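Local coordinates for OTU domain-containing protein wMelOTU (Wolbachia pipientis wMel, PDB 6W9O) that probably cleaves ubiquitin from modified proteins, acting as a bacterial deubiquitinase of the OTU family of cysteine proteases, at residues Ile132-Lys136 / Tyr137-Leu141; Ser57-Gln60 / Ser61-Gln65; Pro88-Phe91 / Thr92-Val96. All coordinates share one frame; numbering follows the deposited sequence.

Interaction 1 (Ile132-Lys136 / Tyr137-Leu141)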
ATOM      1  N   ILE A 132       1.082  -3.226   7.929  1.00 12.24           N
ATOM      2  CA  ILE A 132       1.870  -4.460   8.022  1.00 15.00           C
ATOM      3  C   ILE A 132       3.016  -4.431   7.013  1.00 13.21           C
ATOM      4  O   ILE A 132       4.159  -4.786   7.339  1.00 14.73           O
ATOM      5  CB  ILE A 132       0.976  -5.695   7.771  1.00 13.81           C
ATOM      6  CG1 ILE A 132      -0.035  -5.873   8.905  1.00 13.94           C
ATOM      7  CG2 ILE A 132       1.896  -6.956   7.543  1.00 15.53           C
ATOM      8  CD1 ILE A 132      -1.188  -6.866   8.532  1.00 15.61           C
ATOM      9  N   LEU A 133       2.735  -4.012   5.770  1.00 14.01           N
ATOM     10  CA  LEU A 133       3.788  -4.059   4.755  1.00 14.18           C
ATOM     11  C   LEU A 133       4.819  -2.959   4.976  1.00 14.23           C
ATOM     12  O   LEU A 133       6.003  -3.132   4.626  1.00 15.06           O
ATOM     13  CB  LEU A 133       3.161  -3.943   3.368  1.00 15.63           C
ATOM     14  CG  LEU A 133       2.165  -5.067   3.051  1.00 13.91           C
ATOM     15  CD1 LEU A 133       1.485  -4.785   1.715  1.00 14.15           C
ATOM     16  CD2 LEU A 133       2.926  -6.427   3.063  1.00 15.69           C
ATOM     17  N   CYS A 134       4.421  -1.809   5.530  1.00 14.36           N
ATOM     18  CA  CYS A 134       5.384  -0.760   5.840  1.00 15.12           C
ATOM     19  C   CYS A 134       6.371  -1.282   6.873  1.00 16.94           C
ATOM     20  O   CYS A 134       7.598  -1.041   6.787  1.00 17.42           O
ATOM     21  CB  CYS A 134       4.623   0.444   6.428  1.00 14.65           C
ATOM     22  SG  CYS A 134       3.906   1.443   5.117  1.00 16.66           S
ATOM     23  N   GLU A 135       5.869  -2.016   7.863  1.00 14.78           N
ATOM     24  CA  GLU A 135       6.736  -2.606   8.887  1.00 16.52           C
ATOM     25  C   GLU A 135       7.704  -3.628   8.279  1.00 16.76           C
ATOM     26  O   GLU A 135       8.910  -3.626   8.602  1.00 20.70           O
ATOM     27  CB  GLU A 135       5.855  -3.248   9.973  1.00 22.76           C
ATOM     28  CG  GLU A 135       6.553  -4.339  10.796  1.00 32.22           C
ATOM     29  CD  GLU A 135       7.363  -3.782  11.887  1.00 47.21           C
ATOM     30  OE1 GLU A 135       8.285  -4.493  12.376  1.00 50.25           O
ATOM     31  OE2 GLU A 135       7.078  -2.628  12.256  1.00 49.27           O
ATOM     32  N   LYS A 136       7.228  -4.492   7.392  1.00 16.58           N
ATOM     33  CA  LYS A 136       8.109  -5.517   6.826  1.00 17.92           C
ATOM     34  C   LYS A 136       9.167  -4.903   5.906  1.00 16.98           C
ATOM     35  O   LYS A 136      10.352  -5.258   6.004  1.00 19.17           O
ATOM     36  CB  LYS A 136       7.318  -6.566   6.046  1.00 19.79           C
ATOM     37  CG  LYS A 136       8.321  -7.569   5.397  1.00 23.62           C
ATOM     38  CD  LYS A 136       7.662  -8.899   5.099  1.00 24.23           C
ATOM     39  CE  LYS A 136       8.747  -9.882   4.624  1.00 26.99           C
ATOM     40  NZ  LYS A 136       8.161 -11.219   4.379  1.00 29.44           N
ATOM     41  N   TYR A 137       8.780  -3.986   5.033  1.00 14.55           N
ATOM     42  CA  TYR A 137       9.684  -3.485   3.990  1.00 15.15           C
ATOM     43  C   TYR A 137      10.356  -2.186   4.383  1.00 18.93           C
ATOM     44  O   TYR A 137      11.175  -1.670   3.598  1.00 20.59           O
ATOM     45  CB  TYR A 137       8.956  -3.376   2.637  1.00 16.63           C
ATOM     46  CG  TYR A 137       8.545  -4.769   2.189  1.00 15.45           C
ATOM     47  CD1 TYR A 137       9.483  -5.613   1.613  1.00 16.98           C
ATOM     48  CD2 TYR A 137       7.240  -5.269   2.394  1.00 18.02           C
ATOM     49  CE1 TYR A 137       9.173  -6.881   1.254  1.00 17.67           C
ATOM     50  CE2 TYR A 137       6.936  -6.553   2.047  1.00 17.63           C
ATOM     51  CZ  TYR A 137       7.886  -7.356   1.461  1.00 18.60           C
ATOM     52  OH  TYR A 137       7.599  -8.658   1.122  1.00 20.64           O
ATOM     53  N   LYS A 138      10.081  -1.680   5.595  1.00 15.96           N
ATOM     54  CA  LYS A 138      10.791  -0.498   6.118  1.00 14.87           C
ATOM     55  C   LYS A 138      10.572   0.695   5.196  1.00 16.53           C
ATOM     56  O   LYS A 138      11.496   1.421   4.827  1.00 19.88           O
ATOM     57  CB  LYS A 138      12.290  -0.796   6.381  1.00 19.69           C
ATOM     58  CG  LYS A 138      12.483  -2.080   7.197  1.00 25.07           C
ATOM     59  CD  LYS A 138      13.573  -1.939   8.258  1.00 41.55           C
ATOM     60  CE  LYS A 138      13.975  -3.334   8.730  1.00 48.51           C
ATOM     61  NZ  LYS A 138      13.194  -3.783   9.924  1.00 54.55           N
ATOM     62  N   VAL A 139       9.326   0.801   4.785  1.00 13.88           N
ATOM     63  CA  VAL A 139       8.834   1.986   4.010  0.98 13.37           C
ATOM     64  C   VAL A 139       7.594   2.741   4.585  1.00 15.76           C
ATOM     65  O   VAL A 139       6.840   2.384   5.601  1.00 16.67           O
ATOM     66  CB  VAL A 139       8.525   1.581   2.556  0.98 19.73           C
ATOM     67  CG1 VAL A 139       9.756   1.063   1.832  0.98 16.61           C
ATOM     68  CG2 VAL A 139       7.387   0.575   2.492  0.98 17.75           C
ATOM     69  N   LYS A 140       7.519   3.981   4.139  1.00 13.42           N
ATOM     70  CA  LYS A 140       6.315   4.766   4.493  1.00 14.20           C
ATOM     71  C   LYS A 140       5.410   4.710   3.283  1.00 14.07           C
ATOM     72  O   LYS A 140       5.891   4.739   2.155  1.00 15.65           O
ATOM     73  CB  LYS A 140       6.672   6.230   4.737  1.00 17.33           C
ATOM     74  CG  LYS A 140       7.548   6.433   5.936  1.00 22.65           C
ATOM     75  CD  LYS A 140       8.385   7.703   5.774  1.00 32.89           C
ATOM     76  CE  LYS A 140       9.696   7.320   5.057  1.00 45.76           C
ATOM     77  NZ  LYS A 140      10.771   8.371   5.082  1.00 50.88           N
ATOM     78  N   LEU A 141       4.089   4.623   3.498  1.00 12.39           N
ATOM     79  CA  LEU A 141       3.142   4.529   2.394  1.00 13.30           C
ATOM     80  C   LEU A 141       2.370   5.851   2.312  1.00 12.05           C
ATOM     81  O   LEU A 141       1.660   6.236   3.269  1.00 13.67           O
ATOM     82  CB  LEU A 141       2.165   3.399   2.692  1.00 13.23           C
ATOM     83  CG  LEU A 141       0.955   3.361   1.780  1.00 13.40           C
ATOM     84  CD1 LEU A 141       1.310   3.194   0.307  1.00 15.60           C
ATOM     85  CD2 LEU A 141       0.055   2.151   2.204  1.00 15.71           C
TER
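Tyr137 closes helix 126-137 under the side chain of Lys136. Its amide bonds Leu133 O (2.9 Å from Tyr137 N, 162° at the hydrogen), and the same carbonyl oxygen lies at the edge of its ring. Lys136 runs beside the ring, with CG anti to the backbone N (chi1 176°) and the chain extended beyond. CG thus rides over one face, 3.9 Å from the Tyr137 ring centroid in a CH-pi contact. Leu133 CD2 packs against Tyr137 CE2 at 4.1 Å. Lys138 leaves the helix with positive phi (60°), its amide bonding Cys134 O only weakly. Val139 N reaches back to the same Cys134 O (3.2 Å), in the carbonyl plane on a lone pair; this 6→1 bond and the positive phi recall a Schellman motif without its 5→2 bond. The chain can now turn into strand 140-146, where Lys140 faces away and pairs with Asp178. Leu141 returns to the helix, its CB meeting Cys134 SG at 3.6 Å; a small, weakly polar thiol suits this buried corner. Beyond the ring's hydroxyl, Asp78 of helix 72-84 takes both polar ends, a salt bridge from Lys136 NZ and a hydrogen bond from Tyr137 OH. Two donors on one carboxylate would favour its charged form, and they probably help hold ring and lysine chain side by side.

Interaction 2 (Ser57-Gln60 / Ser61-Gln65)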
ATOM      1  N   SER A  57      -0.583  -2.163  -6.515  1.00 14.47           N
ATOM      2  CA  SER A  57      -0.101  -0.771  -6.531  1.00 12.69           C
ATOM      3  C   SER A  57       1.093  -0.609  -5.602  1.00 12.74           C
ATOM      4  O   SER A  57       2.133  -0.017  -5.986  1.00 13.17           O
ATOM      5  CB  SER A  57      -1.230   0.157  -6.061  1.00 12.50           C
ATOM      6  OG  SER A  57      -2.311   0.119  -6.976  1.00 14.23           O
ATOM      7  N   PHE A  58       1.011  -1.178  -4.392  1.00 13.07           N
ATOM      8  CA  PHE A  58       2.140  -1.140  -3.458  1.00 13.39           C
ATOM      9  C   PHE A  58       3.362  -1.816  -4.060  1.00 12.31           C
ATOM     10  O   PHE A  58       4.470  -1.279  -3.988  1.00 15.32           O
ATOM     11  CB  PHE A  58       1.719  -1.849  -2.152  1.00 13.29           C
ATOM     12  CG  PHE A  58       2.712  -1.728  -1.021  1.00 12.50           C
ATOM     13  CD1 PHE A  58       2.502  -0.798   0.016  1.00 14.08           C
ATOM     14  CD2 PHE A  58       3.841  -2.566  -0.958  1.00 14.69           C
ATOM     15  CE1 PHE A  58       3.445  -0.686   1.051  1.00 16.26           C
ATOM     16  CE2 PHE A  58       4.741  -2.461   0.114  1.00 16.16           C
ATOM     17  CZ  PHE A  58       4.531  -1.468   1.081  1.00 16.38           C
ATOM     18  N   ARG A  59       3.179  -2.989  -4.664  1.00 12.17           N
ATOM     19  CA  ARG A  59       4.307  -3.718  -5.289  1.00 12.63           C
ATOM     20  C   ARG A  59       5.006  -2.865  -6.331  1.00 14.92           C
ATOM     21  O   ARG A  59       6.250  -2.899  -6.422  1.00 13.80           O
ATOM     22  CB  ARG A  59       3.732  -4.978  -6.000  1.00 16.91           C
ATOM     23  CG  ARG A  59       4.656  -5.617  -7.049  1.00 18.33           C
ATOM     24  CD  ARG A  59       3.955  -6.733  -7.762  1.00 17.83           C
ATOM     25  NE  ARG A  59       3.201  -6.226  -8.904  1.00 18.43           N
ATOM     26  CZ  ARG A  59       3.720  -5.881 -10.088  1.00 21.59           C
ATOM     27  NH1 ARG A  59       5.039  -5.906 -10.310  1.00 20.44           N
ATOM     28  NH2 ARG A  59       2.898  -5.507 -11.069  1.00 22.19           N
ATOM     29  N   GLN A  60       4.232  -2.191  -7.207  1.00 15.02           N
ATOM     30  CA  GLN A  60       4.880  -1.478  -8.303  1.00 13.67           C
ATOM     31  C   GLN A  60       5.674  -0.307  -7.776  1.00 12.94           C
ATOM     32  O   GLN A  60       6.785  -0.030  -8.273  1.00 13.45           O
ATOM     33  CB  GLN A  60       3.847  -1.017  -9.323  1.00 13.21           C
ATOM     34  CG  GLN A  60       3.255  -2.195 -10.151  1.00 13.98           C
ATOM     35  CD  GLN A  60       2.280  -1.661 -11.152  1.00 16.50           C
ATOM     36  OE1 GLN A  60       2.632  -0.824 -11.987  1.00 18.82           O
ATOM     37  NE2 GLN A  60       1.010  -2.098 -11.064  1.00 16.73           N
ATOM     38  N   SER A  61       5.127   0.434  -6.813  1.00 12.70           N
ATOM     39  CA  SER A  61       5.876   1.586  -6.304  1.00 11.50           C
ATOM     40  C   SER A  61       7.080   1.113  -5.503  1.00 13.10           C
ATOM     41  O   SER A  61       8.190   1.680  -5.628  1.00 12.99           O
ATOM     42  CB  SER A  61       4.910   2.461  -5.471  1.00 12.59           C
ATOM     43  OG  SER A  61       5.645   3.491  -4.792  1.00 12.62           O
ATOM     44  N   LEU A  62       6.927   0.014  -4.741  1.00 13.95           N
ATOM     45  CA  LEU A  62       8.066  -0.552  -4.005  1.00 12.93           C
ATOM     46  C   LEU A  62       9.192  -0.922  -4.949  1.00 12.58           C
ATOM     47  O   LEU A  62      10.371  -0.629  -4.683  1.00 14.36           O
ATOM     48  CB  LEU A  62       7.616  -1.787  -3.211  1.00 13.86           C
ATOM     49  CG  LEU A  62       8.706  -2.444  -2.345  1.00 14.25           C
ATOM     50  CD1 LEU A  62       9.030  -1.539  -1.167  1.00 16.88           C
ATOM     51  CD2 LEU A  62       8.255  -3.846  -1.910  1.00 19.04           C
ATOM     52  N   GLU A  63       8.868  -1.574  -6.069  1.00 12.92           N
ATOM     53  CA  GLU A  63       9.932  -2.017  -6.960  1.00 13.00           C
ATOM     54  C   GLU A  63      10.640  -0.802  -7.558  1.00 14.03           C
ATOM     55  O   GLU A  63      11.880  -0.770  -7.669  1.00 14.47           O
ATOM     56  CB  GLU A  63       9.370  -2.908  -8.075  1.00 14.70           C
ATOM     57  CG  GLU A  63      10.542  -3.352  -8.993  1.00 15.24           C
ATOM     58  CD  GLU A  63      10.160  -4.292 -10.119  1.00 18.40           C
ATOM     59  OE1 GLU A  63       8.986  -4.800 -10.118  1.00 20.12           O
ATOM     60  OE2 GLU A  63      10.995  -4.581 -10.974  1.00 20.11           O
ATOM     61  N   GLN A  64       9.872   0.206  -7.965  1.00 14.41           N
ATOM     62  CA  GLN A  64      10.528   1.334  -8.611  1.00 14.24           C
ATOM     63  C   GLN A  64      11.385   2.111  -7.625  1.00 14.43           C
ATOM     64  O   GLN A  64      12.478   2.587  -7.974  1.00 14.77           O
ATOM     65  CB  GLN A  64       9.431   2.235  -9.196  1.00 15.40           C
ATOM     66  CG  GLN A  64       9.989   3.281 -10.092  1.00 20.72           C
ATOM     67  CD  GLN A  64       8.868   3.994 -10.861  1.00 19.80           C
ATOM     68  OE1 GLN A  64       8.346   4.921 -10.352  1.00 19.77           O
ATOM     69  NE2 GLN A  64       8.573   3.567 -12.078  1.00 23.82           N
ATOM     70  N   GLN A  65      10.906   2.288  -6.395  1.00 14.77           N
ATOM     71  CA  GLN A  65      11.587   3.108  -5.389  1.00 12.57           C
ATOM     72  C   GLN A  65      12.795   2.392  -4.821  1.00 15.40           C
ATOM     73  O   GLN A  65      13.855   3.017  -4.622  1.00 16.77           O
ATOM     74  CB  GLN A  65      10.629   3.418  -4.216  1.00 13.88           C
ATOM     75  CG  GLN A  65       9.503   4.383  -4.593  1.00 14.62           C
ATOM     76  CD  GLN A  65      10.056   5.770  -4.914  1.00 17.42           C
ATOM     77  OE1 GLN A  65      10.533   6.012  -6.029  1.00 19.01           O
ATOM     78  NE2 GLN A  65      10.068   6.669  -3.936  1.00 15.57           N
TER
HETATM   79  O   HOH W   1       7.403  -6.300  -8.454  1.00 20.23           O
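Arg59 and Glu63, one helical turn apart, lie side by side but stop short of a salt bridge, NH1 of Arg59 standing 4.1 Å from OE1 of Glu63. A water spans the gap: it accepts from Arg59 NH1 (3.0 Å) in the plane of the guanidinium, and donates to Glu63 OE1 (2.7 Å). The guanidinium and carboxylate planes are 57° apart, and each group has a second partner, Asp56 for Arg59 NE and Gln69 for Glu63 OE2. A bend at chi3 (87°) swings the guanidinium across Gln60, whose CG lies over one of its faces. Backbone bonds are regular alpha-helical ones, running from Ser61, Leu62, Glu63 and Gln64 back to Ser57, Phe58, Arg59 and Gln60; Leu62 N to Phe58 O is 2.9 Å. They belong to helix 53-66, which packs on strand 181-188; in papain-like proteases of this clan the comparable helix typically carries the nucleophile at its N-terminal end. Apolar packing occupies the inward side, where Phe58 CE2 and Leu62 CD2 meet obliquely at 4.3 Å. Ser61, small enough to sit close to that strand, spends its OG on the amide of His183.

Interaction 3 (Pro88-Phe91 / Thr92-Val96)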
ATOM      1  N   PRO A  88       0.606  -7.686  17.340  1.00 18.41           N
ATOM      2  CA  PRO A  88       0.328  -6.692  18.385  1.00 19.47           C
ATOM      3  C   PRO A  88      -1.128  -6.234  18.346  1.00 19.67           C
ATOM      4  O   PRO A  88      -1.874  -6.458  17.392  1.00 19.70           O
ATOM      5  CB  PRO A  88       1.248  -5.541  18.016  1.00 21.03           C
ATOM      6  CG  PRO A  88       1.462  -5.669  16.536  1.00 33.22           C
ATOM      7  CD  PRO A  88       1.496  -7.175  16.283  1.00 25.98           C
ATOM      8  N   LYS A  89      -1.503  -5.558  19.432  1.00 19.70           N
ATOM      9  CA  LYS A  89      -2.908  -5.274  19.718  1.00 19.46           C
ATOM     10  C   LYS A  89      -3.532  -4.337  18.700  1.00 20.26           C
ATOM     11  O   LYS A  89      -4.754  -4.392  18.508  1.00 21.39           O
ATOM     12  CB  LYS A  89      -3.049  -4.737  21.147  1.00 20.66           C
ATOM     13  CG  LYS A  89      -2.875  -5.834  22.168  1.00 22.93           C
ATOM     14  CD  LYS A  89      -2.733  -5.276  23.568  1.00 26.05           C
ATOM     15  CE  LYS A  89      -2.612  -6.400  24.608  1.00 31.86           C
ATOM     16  NZ  LYS A  89      -2.720  -5.942  26.034  1.00 36.81           N
ATOM     17  N   TRP A  90      -2.764  -3.461  18.061  1.00 17.97           N
ATOM     18  CA  TRP A  90      -3.389  -2.596  17.052  1.00 17.64           C
ATOM     19  C   TRP A  90      -4.134  -3.434  16.024  1.00 21.82           C
ATOM     20  O   TRP A  90      -5.235  -3.076  15.567  1.00 19.39           O
ATOM     21  CB  TRP A  90      -2.378  -1.657  16.371  1.00 17.50           C
ATOM     22  CG  TRP A  90      -1.500  -2.278  15.321  1.00 16.11           C
ATOM     23  CD1 TRP A  90      -0.187  -2.678  15.482  1.00 17.49           C
ATOM     24  CD2 TRP A  90      -1.836  -2.529  13.966  1.00 15.38           C
ATOM     25  NE1 TRP A  90       0.269  -3.208  14.323  1.00 15.58           N
ATOM     26  CE2 TRP A  90      -0.714  -3.136  13.358  1.00 16.06           C
ATOM     27  CE3 TRP A  90      -3.008  -2.364  13.212  1.00 16.22           C
ATOM     28  CZ2 TRP A  90      -0.703  -3.522  11.999  1.00 14.78           C
ATOM     29  CZ3 TRP A  90      -3.018  -2.765  11.880  1.00 17.84           C
ATOM     30  CH2 TRP A  90      -1.860  -3.326  11.262  1.00 15.50           C
ATOM     31  N   PHE A  91      -3.571  -4.582  15.672  1.00 16.95           N
ATOM     32  CA  PHE A  91      -4.090  -5.365  14.567  1.00 16.32           C
ATOM     33  C   PHE A  91      -5.344  -6.079  14.987  1.00 21.15           C
ATOM     34  O   PHE A  91      -6.358  -6.001  14.281  1.00 20.79           O
ATOM     35  CB  PHE A  91      -3.005  -6.373  14.110  1.00 17.48           C
ATOM     36  CG  PHE A  91      -3.511  -7.363  13.103  1.00 15.50           C
ATOM     37  CD1 PHE A  91      -3.877  -8.654  13.472  1.00 17.86           C
ATOM     38  CD2 PHE A  91      -3.652  -6.945  11.803  1.00 15.64           C
ATOM     39  CE1 PHE A  91      -4.369  -9.553  12.492  1.00 18.06           C
ATOM     40  CE2 PHE A  91      -4.132  -7.837  10.795  1.00 15.40           C
ATOM     41  CZ  PHE A  91      -4.489  -9.109  11.158  1.00 15.79           C
ATOM     42  N   THR A  92      -5.300  -6.786  16.112  1.00 19.31           N
ATOM     43  CA  THR A  92      -6.512  -7.454  16.571  1.00 20.62           C
ATOM     44  C   THR A  92      -7.598  -6.438  16.880  1.00 26.65           C
ATOM     45  O   THR A  92      -8.782  -6.703  16.620  1.00 31.60           O
ATOM     46  CB  THR A  92      -6.192  -8.357  17.761  1.00 23.80           C
ATOM     47  OG1 THR A  92      -5.481  -7.631  18.791  1.00 28.40           O
ATOM     48  CG2 THR A  92      -5.311  -9.503  17.324  1.00 29.33           C
ATOM     49  N   ASN A  93      -7.219  -5.256  17.377  1.00 24.64           N
ATOM     50  CA  ASN A  93      -8.213  -4.206  17.640  1.00 26.55           C
ATOM     51  C   ASN A  93      -8.871  -3.752  16.334  1.00 27.09           C
ATOM     52  O   ASN A  93     -10.048  -3.385  16.310  1.00 29.36           O
ATOM     53  CB  ASN A  93      -7.557  -2.969  18.275  1.00 28.33           C
ATOM     54  CG  ASN A  93      -7.133  -3.161  19.756  1.00 32.11           C
ATOM     55  OD1 ASN A  93      -7.510  -4.114  20.420  1.00 35.94           O
ATOM     56  ND2 ASN A  93      -6.319  -2.229  20.250  1.00 36.16           N
ATOM     57  N   ALA A  94      -8.127  -3.734  15.247  1.00 23.25           N
ATOM     58  CA  ALA A  94      -8.630  -3.133  14.013  1.00 21.15           C
ATOM     59  C   ALA A  94      -9.589  -4.072  13.317  1.00 27.93           C
ATOM     60  O   ALA A  94     -10.519  -3.618  12.633  1.00 28.16           O
ATOM     61  CB  ALA A  94      -7.476  -2.858  13.030  1.00 22.88           C
ATOM     62  N   ILE A  95      -9.361  -5.380  13.436  1.00 25.76           N
ATOM     63  CA  ILE A  95     -10.152  -6.302  12.639  1.00 25.57           C
ATOM     64  C   ILE A  95     -11.264  -6.957  13.441  1.00 33.69           C
ATOM     65  O   ILE A  95     -12.073  -7.684  12.849  1.00 35.97           O
ATOM     66  CB  ILE A  95      -9.308  -7.385  11.942  1.00 29.05           C
ATOM     67  CG1 ILE A  95      -8.673  -8.304  12.998  1.00 31.72           C
ATOM     68  CG2 ILE A  95      -8.290  -6.752  10.944  1.00 28.26           C
ATOM     69  CD1 ILE A  95      -8.090  -9.575  12.418  1.00 28.42           C
ATOM     70  N   VAL A  96     -11.295  -6.771  14.759  1.00 32.84           N
ATOM     71  CA  VAL A  96     -12.386  -7.287  15.601  1.00 35.85           C
ATOM     72  C   VAL A  96     -13.363  -6.145  15.807  1.00 47.96           C
ATOM     73  O   VAL A  96     -13.707  -5.441  14.849  1.00 53.39           O
ATOM     74  CB  VAL A  96     -11.905  -7.818  16.969  1.00 38.43           C
ATOM     75  CG1 VAL A  96     -13.093  -8.328  17.751  1.00 46.39           C
ATOM     76  CG2 VAL A  96     -10.858  -8.928  16.816  1.00 46.98           C
TER
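Asn93 N bonds Lys89 O at 2.8 Å in the short helix 89-95, which opens one step earlier with Phe91 N to Pro88 O (3.1 Å). Pro88 is the N-cap, where proline is tolerated, since this position's own amide makes no helical bond. Further along the turn tightens: Ala94 N shares its proton weakly between Trp90 O and Phe91 O, the second an i to i+3 bond of 3-10 kind, and Ile95 N reaches Phe91 O at 3.2 Å. This two-turn helix rests on helices 72-84, 105-116 and 126-137 at the periphery of the OTU domain. Phe91 points into that junction. Its chi1 of 172° turns the ring away from the backbone N, into T-shaped contacts with Tyr113 and Phe82, and CE1 meets Ile95 CD1 at 3.7 Å, the isoleucine slanting past the ring. Trp90 lies differently: its indole is covered on one face by Phe91 CB, over the centre, and engages Arg131 in a cation-pi contact. Ala94 CB makes only a long, loose approach to Trp90 CE3, at 4.5 Å. In Ile95, chi1 of 66° brings CG1 back toward the preceding turn, 3.5 Å from Phe91 O.

Interactions 1 and 2 are both partly buried, their centres about 9 Å from the centre of the chain, and they touch directly: Phe58 packs on Leu133 and Leu62 on Tyr137, with Val139 beside them, so helix 53-66 and the end of helix 126-137 share one apolar seam beside the sheet. Interaction 3 is a surface contact whose centre lies about 18 Å from the centre of the chain. It touches interaction 1 through Ile132, which meets Phe91 and Trp90, but stays about 12 Å at nearest atoms from interaction 2. Chemistry follows place: interaction 1 ends a helix by turning into a strand, interaction 2 carries a water-bridged charge pair mid-helix, and interaction 3 relies on aromatic packing against neighbouring helices.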